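Local structure of peroxinectin A (Dictyostelium discoideum, 6ERC) at residues P47-S52 with L364-F369; Q102-A107 with K112-F117; F303-V308 with S381-R386. The protein is a secreted heme peroxidase that uses hydrogen peroxide to oxidise phenolic donors and small anions such as iodide and thiocyanate. One frame throughout, in Å; residues are numbered along the deposited sequence.

Interaction 1 (P47-S52 with L364-F369)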
loop_
_atom_site.group_PDB
_atom_site.type_symbol
_atom_site.label_atom_id
_atom_site.label_comp_id
_atom_site.label_asym_id
_atom_site.label_seq_id
_atom_site.Cartn_x
_atom_site.Cartn_y
_atom_site.Cartn_z
ATOM N N PRO A 47 6.597 -18.133 17.034
ATOM C CA PRO A 47 6.528 -18.012 15.572
ATOM C C PRO A 47 5.408 -17.077 15.133
ATOM O O PRO A 47 4.501 -16.742 15.898
ATOM C CB PRO A 47 6.268 -19.448 15.103
ATOM C CG PRO A 47 6.725 -20.307 16.228
ATOM C CD PRO A 47 6.453 -19.529 17.475
ATOM N N SER A 48 5.481 -16.666 13.864
ATOM C CA SER A 48 4.542 -15.675 13.340
ATOM C C SER A 48 3.101 -16.164 13.447
ATOM O O SER A 48 2.223 -15.440 13.930
ATOM C CB SER A 48 4.890 -15.343 11.888
ATOM O OG SER A 48 6.215 -14.853 11.781
ATOM N N ARG A 49 2.838 -17.395 13.003
ATOM C CA ARG A 49 1.467 -17.896 13.003
ATOM C C ARG A 49 0.906 -18.005 14.416
ATOM O O ARG A 49 -0.309 -17.887 14.611
ATOM C CB ARG A 49 1.408 -19.250 12.294
ATOM C CG ARG A 49 0.037 -19.922 12.314
ATOM C CD ARG A 49 -1.066 -19.032 11.757
ATOM N NE ARG A 49 -2.350 -19.727 11.743
ATOM C CZ ARG A 49 -3.522 -19.149 11.495
ATOM N NH1 ARG A 49 -3.595 -17.849 11.239
ATOM N NH2 ARG A 49 -4.631 -19.876 11.508
ATOM N N ALA A 50 1.766 -18.232 15.409
ATOM C CA ALA A 50 1.304 -18.241 16.793
ATOM C C ALA A 50 0.896 -16.840 17.231
ATOM O O ALA A 50 -0.200 -16.641 17.768
ATOM C CB ALA A 50 2.392 -18.802 17.708
ATOM N N ILE A 51 1.764 -15.852 17.001
ATOM C CA ILE A 51 1.415 -14.472 17.319
ATOM C C ILE A 51 0.139 -14.067 16.595
ATOM O O ILE A 51 -0.672 -13.299 17.128
ATOM C CB ILE A 51 2.580 -13.525 16.967
ATOM C CG1 ILE A 51 3.845 -13.889 17.752
ATOM C CG2 ILE A 51 2.191 -12.078 17.230
ATOM C CD1 ILE A 51 3.740 -13.696 19.257
ATOM N N SER A 52 -0.060 -14.569 15.374
ATOM C CA SER A 52 -1.280 -14.263 14.634
ATOM C C SER A 52 -2.507 -14.788 15.367
ATOM O O SER A 52 -3.493 -14.064 15.551
ATOM C CB SER A 52 -1.197 -14.857 13.227
ATOM O OG SER A 52 -2.381 -14.603 12.493
ATOM N N LEU A 364 -8.542 -12.101 5.681
ATOM C CA LEU A 364 -7.118 -11.885 5.466
ATOM C C LEU A 364 -6.256 -12.814 6.313
ATOM O O LEU A 364 -5.216 -13.290 5.847
ATOM C CB LEU A 364 -6.759 -10.430 5.784
ATOM C CG LEU A 364 -7.439 -9.346 4.942
ATOM C CD1 LEU A 364 -7.424 -8.020 5.679
ATOM C CD2 LEU A 364 -6.754 -9.208 3.596
ATOM N N ARG A 365 -6.670 -13.085 7.553
ATOM C CA ARG A 365 -5.828 -13.843 8.471
ATOM C C ARG A 365 -5.971 -15.348 8.284
ATOM O O ARG A 365 -5.026 -16.091 8.563
ATOM C CB ARG A 365 -6.159 -13.464 9.916
ATOM C CG ARG A 365 -5.030 -13.737 10.896
ATOM C CD ARG A 365 -5.425 -13.403 12.326
ATOM N NE ARG A 365 -6.409 -14.340 12.861
ATOM C CZ ARG A 365 -6.121 -15.550 13.335
ATOM N NH1 ARG A 365 -4.870 -15.992 13.338
ATOM N NH2 ARG A 365 -7.088 -16.325 13.805
ATOM N N ASN A 366 -7.125 -15.815 7.817
ATOM C CA ASN A 366 -7.389 -17.242 7.651
ATOM C C ASN A 366 -7.965 -17.523 6.270
ATOM O O ASN A 366 -9.029 -18.127 6.123
ATOM C CB ASN A 366 -8.341 -17.749 8.733
ATOM C CG ASN A 366 -7.727 -17.710 10.120
ATOM O OD1 ASN A 366 -6.601 -18.166 10.331
ATOM N ND2 ASN A 366 -8.468 -17.161 11.075
ATOM N N PHE A 367 -7.259 -17.089 5.230
ATOM C CA PHE A 367 -7.668 -17.386 3.864
ATOM C C PHE A 367 -7.171 -18.771 3.466
ATOM O O PHE A 367 -5.988 -19.086 3.633
ATOM C CB PHE A 367 -7.127 -16.338 2.891
ATOM C CG PHE A 367 -7.417 -16.655 1.453
ATOM C CD1 PHE A 367 -8.661 -16.385 0.910
ATOM C CD2 PHE A 367 -6.453 -17.242 0.648
ATOM C CE1 PHE A 367 -8.936 -16.684 -0.410
ATOM C CE2 PHE A 367 -6.725 -17.544 -0.675
ATOM C CZ PHE A 367 -7.966 -17.265 -1.203
ATOM N N LEU A 368 -8.070 -19.591 2.929
ATOM C CA LEU A 368 -7.757 -20.967 2.568
ATOM C C LEU A 368 -7.893 -21.164 1.066
ATOM O O LEU A 368 -8.759 -20.561 0.424
ATOM C CB LEU A 368 -8.677 -21.957 3.294
ATOM C CG LEU A 368 -8.552 -22.025 4.815
ATOM C CD1 LEU A 368 -9.541 -23.035 5.368
ATOM C CD2 LEU A 368 -7.136 -22.383 5.233
ATOM N N PHE A 369 -7.022 -22.010 0.513
ATOM C CA PHE A 369 -7.183 -22.430 -0.874
ATOM C C PHE A 369 -8.337 -23.413 -1.008
ATOM O O PHE A 369 -9.074 -23.386 -2.001
ATOM C CB PHE A 369 -5.888 -23.059 -1.396
ATOM C CG PHE A 369 -4.698 -22.129 -1.387
ATOM C CD1 PHE A 369 -4.863 -20.750 -1.432
ATOM C CD2 PHE A 369 -3.410 -22.641 -1.341
ATOM C CE1 PHE A 369 -3.767 -19.905 -1.426
ATOM C CE2 PHE A 369 -2.312 -21.801 -1.337
ATOM C CZ PHE A 369 -2.491 -20.431 -1.379
#
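Asn366 OD1 meets two guanidinium groups in different ways. It lies at the edge of the Arg49 group, close to its plane, and over one face of the Arg365 group, 3.8 Å above that plane and displaced toward the rim. The edge of Arg365 is used by Ser52 OG. The amide of Asn366 stands almost upright on the Arg49 plane, at 86°, and its oxygen accepts from both terminal nitrogens end-on: Arg49 NH2 donates to OD1 at 2.9 Å and Arg49 NH1 to the same OD1 at 3.2 Å. Both donors are tilted out of the carbonyl plane. Arg365 NH1 donates to Ser52 OG at 3.0 Å in a fairly straight bond (166°). Arg365 CG also comes to 3.2 Å from Ser52 OG, and the bend at chi3 (70°) swings the guanidinium back, so that NH1 meets the same hydroxyl. The contact ties helix 48-56 to the end of the short helix 362-365, where Asn366 leaves helical geometry, in the mainly helical fold of the animal heme peroxidases; Ser52 also packs on Ala380 and Ser381 of helix 379-390. The two arginines approach closely, Arg49 NH1 being 3.1 Å from Arg365 NH1, with their planes nearly parallel. Three carboxylates probably offset the like charges: Arg49 forms salt bridges with Asp378 through NH1 and with Asp101 through NE, and Arg365 NH2 pairs with Asp57. Asp378 OD2 is also hydrogen-bonded to Ser52 OG, and so links the serine to Arg49.

Interaction 2 (Q102-A107 with K112-F117)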
loop_
_atom_site.group_PDB
_atom_site.type_symbol
_atom_site.label_atom_id
_atom_site.label_comp_id
_atom_site.label_asym_id
_atom_site.label_seq_id
_atom_site.Cartn_x
_atom_site.Cartn_y
_atom_site.Cartn_z
ATOM N N GLN A 102 -6.247 -25.246 13.697
ATOM C CA GLN A 102 -7.550 -25.563 13.122
ATOM C C GLN A 102 -7.691 -25.081 11.684
ATOM O O GLN A 102 -8.506 -25.633 10.939
ATOM C CB GLN A 102 -8.663 -24.957 13.981
ATOM C CG GLN A 102 -8.685 -25.453 15.418
ATOM C CD GLN A 102 -8.855 -26.956 15.513
ATOM O OE1 GLN A 102 -9.571 -27.559 14.717
ATOM N NE2 GLN A 102 -8.187 -27.569 16.485
ATOM N N TYR A 103 -6.922 -24.072 11.273
ATOM C CA TYR A 103 -7.038 -23.533 9.924
ATOM C C TYR A 103 -6.015 -24.101 8.952
ATOM O O TYR A 103 -6.270 -24.095 7.743
ATOM C CB TYR A 103 -6.905 -22.003 9.949
ATOM C CG TYR A 103 -7.980 -21.319 10.764
ATOM C CD1 TYR A 103 -7.820 -21.114 12.130
ATOM C CD2 TYR A 103 -9.157 -20.888 10.170
ATOM C CE1 TYR A 103 -8.803 -20.494 12.877
ATOM C CE2 TYR A 103 -10.143 -20.268 10.910
ATOM C CZ TYR A 103 -9.962 -20.074 12.261
ATOM O OH TYR A 103 -10.945 -19.458 12.998
ATOM N N PHE A 104 -4.871 -24.592 9.440
ATOM C CA PHE A 104 -3.820 -25.062 8.546
ATOM C C PHE A 104 -3.199 -26.386 8.980
ATOM O O PHE A 104 -2.218 -26.819 8.362
ATOM C CB PHE A 104 -2.722 -23.998 8.421
ATOM C CG PHE A 104 -3.212 -22.682 7.884
ATOM C CD1 PHE A 104 -3.538 -22.543 6.545
ATOM C CD2 PHE A 104 -3.345 -21.584 8.718
ATOM C CE1 PHE A 104 -3.988 -21.333 6.047
ATOM C CE2 PHE A 104 -3.796 -20.372 8.226
ATOM C CZ PHE A 104 -4.117 -20.246 6.887
ATOM N N ASP A 105 -3.729 -27.048 10.011
ATOM C CA ASP A 105 -3.182 -28.331 10.435
ATOM C C ASP A 105 -4.134 -29.032 11.398
ATOM O O ASP A 105 -3.739 -29.386 12.517
ATOM C CB ASP A 105 -1.815 -28.138 11.090
ATOM C CG ASP A 105 -1.136 -29.453 11.418
ATOM O OD1 ASP A 105 -1.412 -30.452 10.723
ATOM O OD2 ASP A 105 -0.343 -29.492 12.382
ATOM N N PRO A 106 -5.388 -29.259 11.006
ATOM C CA PRO A 106 -6.327 -29.906 11.934
ATOM C C PRO A 106 -5.970 -31.348 12.242
ATOM O O PRO A 106 -6.313 -31.841 13.323
ATOM C CB PRO A 106 -7.671 -29.795 11.201
ATOM C CG PRO A 106 -7.303 -29.716 9.759
ATOM C CD PRO A 106 -6.009 -28.962 9.704
ATOM N N ALA A 107 -5.292 -32.041 11.327
ATOM C CA ALA A 107 -4.872 -33.417 11.557
ATOM C C ALA A 107 -3.674 -33.521 12.489
ATOM O O ALA A 107 -3.212 -34.634 12.753
ATOM C CB ALA A 107 -4.537 -34.097 10.228
ATOM N N LYS A 112 3.438 -28.851 8.947
ATOM C CA LYS A 112 2.734 -28.025 7.976
ATOM C C LYS A 112 3.265 -26.596 7.991
ATOM O O LYS A 112 3.610 -26.055 9.045
ATOM C CB LYS A 112 1.234 -28.027 8.269
ATOM C CG LYS A 112 0.547 -29.352 7.982
ATOM C CD LYS A 112 0.410 -29.591 6.489
ATOM C CE LYS A 112 -0.400 -30.840 6.192
ATOM N NZ LYS A 112 -0.572 -31.044 4.726
ATOM N N THR A 113 3.321 -25.982 6.808
ATOM C CA THR A 113 3.866 -24.641 6.662
ATOM C C THR A 113 3.052 -23.852 5.645
ATOM O O THR A 113 2.240 -24.400 4.896
ATOM C CB THR A 113 5.336 -24.671 6.221
ATOM O OG1 THR A 113 5.448 -25.367 4.973
ATOM C CG2 THR A 113 6.193 -25.363 7.258
ATOM N N MET A 114 3.285 -22.544 5.635
ATOM C CA MET A 114 2.761 -21.649 4.616
ATOM C C MET A 114 3.929 -21.016 3.875
ATOM O O MET A 114 4.931 -20.635 4.488
ATOM C CB MET A 114 1.877 -20.563 5.229
ATOM C CG MET A 114 0.587 -21.091 5.823
ATOM S SD MET A 114 -0.401 -19.796 6.589
ATOM C CE MET A 114 0.575 -19.449 8.049
ATOM N N ASN A 115 3.802 -20.917 2.555
ATOM C CA ASN A 115 4.882 -20.381 1.738
ATOM C C ASN A 115 5.283 -18.990 2.213
ATOM O O ASN A 115 4.429 -18.144 2.492
ATOM C CB ASN A 115 4.452 -20.324 0.270
ATOM C CG ASN A 115 4.201 -21.696 -0.315
ATOM O OD1 ASN A 115 3.206 -22.349 0.004
ATOM N ND2 ASN A 115 5.104 -22.139 -1.183
ATOM N N TYR A 116 6.591 -18.759 2.312
ATOM C CA TYR A 116 7.117 -17.413 2.501
ATOM C C TYR A 116 8.519 -17.346 1.922
ATOM O O TYR A 116 9.341 -18.234 2.171
ATOM C CB TYR A 116 7.143 -17.007 3.975
ATOM C CG TYR A 116 7.745 -15.636 4.203
ATOM C CD1 TYR A 116 9.118 -15.471 4.333
ATOM C CD2 TYR A 116 6.940 -14.507 4.283
ATOM C CE1 TYR A 116 9.669 -14.226 4.538
ATOM C CE2 TYR A 116 7.485 -13.256 4.491
ATOM C CZ TYR A 116 8.849 -13.122 4.616
ATOM O OH TYR A 116 9.396 -11.878 4.822
ATOM N N PHE A 117 8.785 -16.287 1.166
ATOM C CA PHE A 117 10.085 -16.055 0.556
ATOM C C PHE A 117 10.614 -14.711 1.025
ATOM O O PHE A 117 9.883 -13.716 1.021
ATOM C CB PHE A 117 9.985 -16.100 -0.964
ATOM C CG PHE A 117 9.695 -17.466 -1.504
ATOM C CD1 PHE A 117 8.394 -17.930 -1.588
ATOM C CD2 PHE A 117 10.725 -18.291 -1.919
ATOM C CE1 PHE A 117 8.126 -19.194 -2.081
ATOM C CE2 PHE A 117 10.465 -19.553 -2.413
ATOM C CZ PHE A 117 9.164 -20.008 -2.495
HETATM O O HOH W 1 1.851 -27.722 11.699
#
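A Met-aromatic contact between Phe104 and Met114 joins the loop around the Cys100-Cys108 disulfide to the start of strand 113-124. Met114 SD sits over one face of the Phe104 ring, above its centre, 3.8 Å from the centroid and 11° off the ring normal. The sulfur is therefore almost equally far from most of the ring carbons, with Phe104 CZ at 3.8 Å. The extended chi2 (178°) carries SD out to the ring, and the bend at chi3 turns CE away from it, so that only SD of this side chain meets Phe104.

Nearer the closed end of the loop, the first carbons of Lys112 pass obliquely across Asp105 and touch the carbonyl oxygen of Phe104. Lys112 CB is 3.7 Å from Phe104 O, and Lys112 CG is 3.5 Å from Asp105 OD1. The chain then bends at chi2 (-73°) and leads the amine away, leaving Lys112 NZ 6.1 Å from Asp105 OD1, with no salt bridge between them; NZ makes a weak hydrogen bond to Gly373 O instead. The carboxylate serves the loop itself: OD1 accepts from the backbone N of Ile109 and OD2 from that of Cys100, so that the carboxylate bridges backbone before and after it in the loop. A water lies 2.9 Å from Asp105 OD2 and makes a weak link, at 3.4 Å, with Lys112 N.

Strand 113-124 pairs antiparallel with strand 91-96, Met114 bonding to Ile95 through the backbone, and Lys112 continues the ladder to Val97. Arg49 of helix 48-56 packs against both Phe104 and Met114, while Tyr116, farther along the strand, lies on helix 379-390.

Interaction 3 (F303-V308 with S381-R386). With CA (calcium ion), chain G; HEM (protoporphyrin IX containing Fe), chain F.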
loop_
_atom_site.group_PDB
_atom_site.type_symbol
_atom_site.label_atom_id
_atom_site.label_comp_id
_atom_site.label_asym_id
_atom_site.label_seq_id
_atom_site.Cartn_x
_atom_site.Cartn_y
_atom_site.Cartn_z
ATOM N N PHE A 303 -0.701 -0.820 8.758
ATOM C CA PHE A 303 -1.894 -0.758 9.593
ATOM C C PHE A 303 -3.170 -1.009 8.804
ATOM O O PHE A 303 -4.186 -1.394 9.394
ATOM C CB PHE A 303 -1.977 0.610 10.273
ATOM C CG PHE A 303 -2.306 1.743 9.332
ATOM C CD1 PHE A 303 -3.624 2.079 9.062
ATOM C CD2 PHE A 303 -1.299 2.474 8.723
ATOM C CE1 PHE A 303 -3.930 3.114 8.200
ATOM C CE2 PHE A 303 -1.603 3.515 7.859
ATOM C CZ PHE A 303 -2.919 3.834 7.600
ATOM N N GLY A 304 -3.148 -0.793 7.489
ATOM C CA GLY A 304 -4.368 -0.902 6.708
ATOM C C GLY A 304 -4.987 -2.282 6.741
ATOM O O GLY A 304 -6.196 -2.429 6.557
ATOM N N HIS A 305 -4.180 -3.312 6.974
ATOM C CA HIS A 305 -4.726 -4.660 7.035
ATOM C C HIS A 305 -5.678 -4.822 8.214
ATOM O O HIS A 305 -6.620 -5.619 8.147
ATOM C CB HIS A 305 -3.580 -5.658 7.106
ATOM C CG HIS A 305 -2.605 -5.515 5.979
ATOM N ND1 HIS A 305 -1.241 -5.495 6.172
ATOM C CD2 HIS A 305 -2.799 -5.358 4.648
ATOM C CE1 HIS A 305 -0.636 -5.345 5.005
ATOM N NE2 HIS A 305 -1.559 -5.264 4.065
ATOM N N SER A 306 -5.457 -4.065 9.289
ATOM C CA SER A 306 -6.398 -4.048 10.403
ATOM C C SER A 306 -7.721 -3.397 10.013
ATOM O O SER A 306 -8.782 -3.789 10.513
ATOM C CB SER A 306 -5.777 -3.306 11.583
ATOM O OG SER A 306 -6.594 -3.400 12.733
ATOM N N GLU A 307 -7.680 -2.392 9.134
ATOM C CA GLU A 307 -8.857 -1.583 8.834
ATOM C C GLU A 307 -9.707 -2.131 7.691
ATOM O O GLU A 307 -10.813 -1.626 7.469
ATOM C CB GLU A 307 -8.432 -0.140 8.514
ATOM C CG GLU A 307 -7.990 0.104 7.076
ATOM C CD GLU A 307 -7.275 1.435 6.885
ATOM O OE1 GLU A 307 -7.637 2.419 7.565
ATOM O OE2 GLU A 307 -6.347 1.491 6.051
ATOM N N VAL A 308 -9.235 -3.145 6.971
ATOM C CA VAL A 308 -10.023 -3.748 5.901
ATOM C C VAL A 308 -11.215 -4.477 6.511
ATOM O O VAL A 308 -11.051 -5.380 7.339
ATOM C CB VAL A 308 -9.160 -4.704 5.067
ATOM C CG1 VAL A 308 -10.011 -5.506 4.089
ATOM C CG2 VAL A 308 -8.085 -3.932 4.327
ATOM N N SER A 381 0.397 -13.189 9.658
ATOM C CA SER A 381 1.651 -13.927 9.768
ATOM C C SER A 381 2.685 -13.410 8.777
ATOM O O SER A 381 3.861 -13.245 9.125
ATOM C CB SER A 381 1.405 -15.420 9.547
ATOM O OG SER A 381 0.493 -15.933 10.499
ATOM N N ARG A 382 2.270 -13.154 7.534
ATOM C CA ARG A 382 3.204 -12.640 6.536
ATOM C C ARG A 382 3.835 -11.333 6.997
ATOM O O ARG A 382 5.025 -11.093 6.763
ATOM C CB ARG A 382 2.494 -12.453 5.196
ATOM C CG ARG A 382 2.148 -13.762 4.495
ATOM C CD ARG A 382 1.745 -13.547 3.038
ATOM N NE ARG A 382 2.892 -13.250 2.179
ATOM C CZ ARG A 382 3.727 -14.166 1.692
ATOM N NH1 ARG A 382 3.556 -15.451 1.982
ATOM N NH2 ARG A 382 4.743 -13.799 0.917
ATOM N N ASN A 383 3.059 -10.481 7.665
ATOM C CA ASN A 383 3.606 -9.223 8.160
ATOM C C ASN A 383 4.643 -9.471 9.248
ATOM O O ASN A 383 5.741 -8.904 9.211
ATOM C CB ASN A 383 2.480 -8.329 8.675
ATOM C CG ASN A 383 1.509 -7.929 7.579
ATOM O OD1 ASN A 383 1.895 -7.751 6.426
ATOM N ND2 ASN A 383 0.239 -7.790 7.936
ATOM N N LEU A 384 4.313 -10.318 10.227
ATOM C CA LEU A 384 5.271 -10.650 11.278
ATOM C C LEU A 384 6.553 -11.219 10.686
ATOM O O LEU A 384 7.659 -10.820 11.069
ATOM C CB LEU A 384 4.649 -11.639 12.262
ATOM C CG LEU A 384 3.894 -11.055 13.460
ATOM C CD1 LEU A 384 4.834 -10.295 14.389
ATOM C CD2 LEU A 384 2.754 -10.161 13.010
ATOM N N GLN A 385 6.426 -12.154 9.744
ATOM C CA GLN A 385 7.603 -12.680 9.062
ATOM C C GLN A 385 8.414 -11.560 8.425
ATOM O O GLN A 385 9.637 -11.492 8.590
ATOM C CB GLN A 385 7.181 -13.694 8.002
ATOM C CG GLN A 385 6.628 -14.971 8.569
ATOM C CD GLN A 385 7.709 -15.895 9.092
ATOM O OE1 GLN A 385 7.770 -16.182 10.286
ATOM N NE2 GLN A 385 8.567 -16.368 8.196
ATOM N N ARG A 386 7.741 -10.671 7.684
ATOM C CA ARG A 386 8.445 -9.619 6.958
ATOM C C ARG A 386 9.202 -8.704 7.912
ATOM O O ARG A 386 10.341 -8.313 7.635
ATOM C CB ARG A 386 7.450 -8.817 6.112
ATOM C CG ARG A 386 8.086 -7.932 5.043
ATOM C CD ARG A 386 8.678 -8.746 3.903
ATOM N NE ARG A 386 7.700 -9.637 3.285
ATOM C CZ ARG A 386 7.991 -10.524 2.338
ATOM N NH1 ARG A 386 9.235 -10.645 1.891
ATOM N NH2 ARG A 386 7.039 -11.297 1.836
HETATM CA CA CA G . -8.785 -4.176 12.952
HETATM C CHA HEM F . 1.765 -5.447 1.645
HETATM C CHB HEM F . -2.490 -7.543 0.706
HETATM C CHC HEM F . -4.774 -3.466 2.059
HETATM C CHD HEM F . -0.517 -1.469 3.222
HETATM C C1A HEM F . 0.808 -6.382 1.335
HETATM C C2A HEM F . 1.052 -7.773 1.043
HETATM C C3A HEM F . -0.119 -8.361 0.785
HETATM C C4A HEM F . -1.147 -7.351 0.902
HETATM C CMA HEM F . -0.358 -9.842 0.416
HETATM C CAA HEM F . 2.442 -8.430 1.054
HETATM C CBA HEM F . 2.462 -9.397 2.229
HETATM C CGA HEM F . 3.882 -9.646 2.664
HETATM O O1A HEM F . 4.558 -8.684 3.113
HETATM O O2A HEM F . 4.338 -10.813 2.574
HETATM C C1B HEM F . -3.464 -6.612 0.973
HETATM C C2B HEM F . -4.877 -6.814 0.766
HETATM C C3B HEM F . -5.515 -5.689 1.133
HETATM C C4B HEM F . -4.519 -4.740 1.588
HETATM C CMB HEM F . -5.455 -8.129 0.206
HETATM C CAB HEM F . -7.027 -5.366 1.124
HETATM C CBB HEM F . -7.965 -6.258 0.787
HETATM C C1C HEM F . -3.829 -2.566 2.503
HETATM C C2C HEM F . -4.082 -1.231 3.016
HETATM C C3C HEM F . -2.893 -0.677 3.337
HETATM C C4C HEM F . -1.869 -1.653 3.032
HETATM C CMC HEM F . -5.512 -0.662 3.132
HETATM C CAC HEM F . -2.500 0.704 3.924
HETATM C CBC HEM F . -3.342 1.692 4.232
HETATM C C1D HEM F . 0.469 -2.353 2.856
HETATM C C2D HEM F . 1.891 -2.104 2.907
HETATM C C3D HEM F . 2.511 -3.208 2.480
HETATM C C4D HEM F . 1.511 -4.185 2.128
HETATM C CMD HEM F . 2.539 -0.795 3.402
HETATM C CAD HEM F . 4.024 -3.441 2.328
HETATM C CBD HEM F . 4.409 -2.760 1.018
HETATM C CGD HEM F . 5.517 -3.508 0.318
HETATM O O1D HEM F . 5.208 -4.478 -0.420
HETATM O O2D HEM F . 6.709 -3.143 0.482
HETATM N NA HEM F . -0.547 -6.157 1.239
HETATM N NB HEM F . -3.278 -5.339 1.474
HETATM N NC HEM F . -2.468 -2.786 2.527
HETATM N ND HEM F . 0.274 -3.632 2.375
HETATM FE FE HEM F . -1.476 -4.453 1.879
HETATM O O HOH W 2 -10.135 -5.808 11.871
HETATM O O HOH W 3 -10.772 -4.059 14.199
#
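His305 meets Asn383 through ND1 and the heme with its far end. From CB, the first torsion (chi1 -55°) places CG opposite the carbonyl carbon and directs the ring so that ND1 faces Asn383 and NE2 faces the iron. His305 ND1 comes next, 3.3 Å from Asn383 ND2; the ring and amide planes are only 12° apart, but as modelled this pair is two donors and no hydrogen bond joins them. Asn383 OD1 instead accepts from Arg302 NH1, which also binds the heme. The two carbons beside the tip straddle the metal: His305 CD2 lies 3.2 Å from heme NB and His305 CE1 lies 3.3 Å from heme ND. At the tip, His305 NE2 binds the iron at 2.3 Å.

Arg382, just before Asn383, and Arg386, about a turn after it, hold a heme propionate. Arg386 NH2 donates to O2A at 2.8 Å, nearly straight (170°), and Arg382 NE donates to the same O2A at 2.9 Å. Directly after the histidine, Ser306 binds calcium through OG at 2.3 Å and through its backbone O, a site completed by Asn355, Asp357, Tyr359 and two waters. A proximal histidine with a neighbouring asparagine is the hallmark of the animal heme peroxidase active site.

In the fold
All three contacts are buried, but they step outward from the centre of the chain: interaction 3 lies about 11 Å from it, interaction 1 about 20 Å and interaction 2 about 26 Å, measured between centres. Their chemistry changes along the way, from metal ligation and propionate binding, through a buried arginine-carboxylate network, to a sulfur over an aromatic face. Helix 379-390 carries one side of interaction 3 and is a neighbour of the other two. Ser48 probably hydrogen-bonds to Gln385 between interactions 1 and 3, and Phe117 O probably does so with Arg386 NH1 between interactions 2 and 3. Interactions 1 and 2 adjoin directly, Leu368 packing on Phe104.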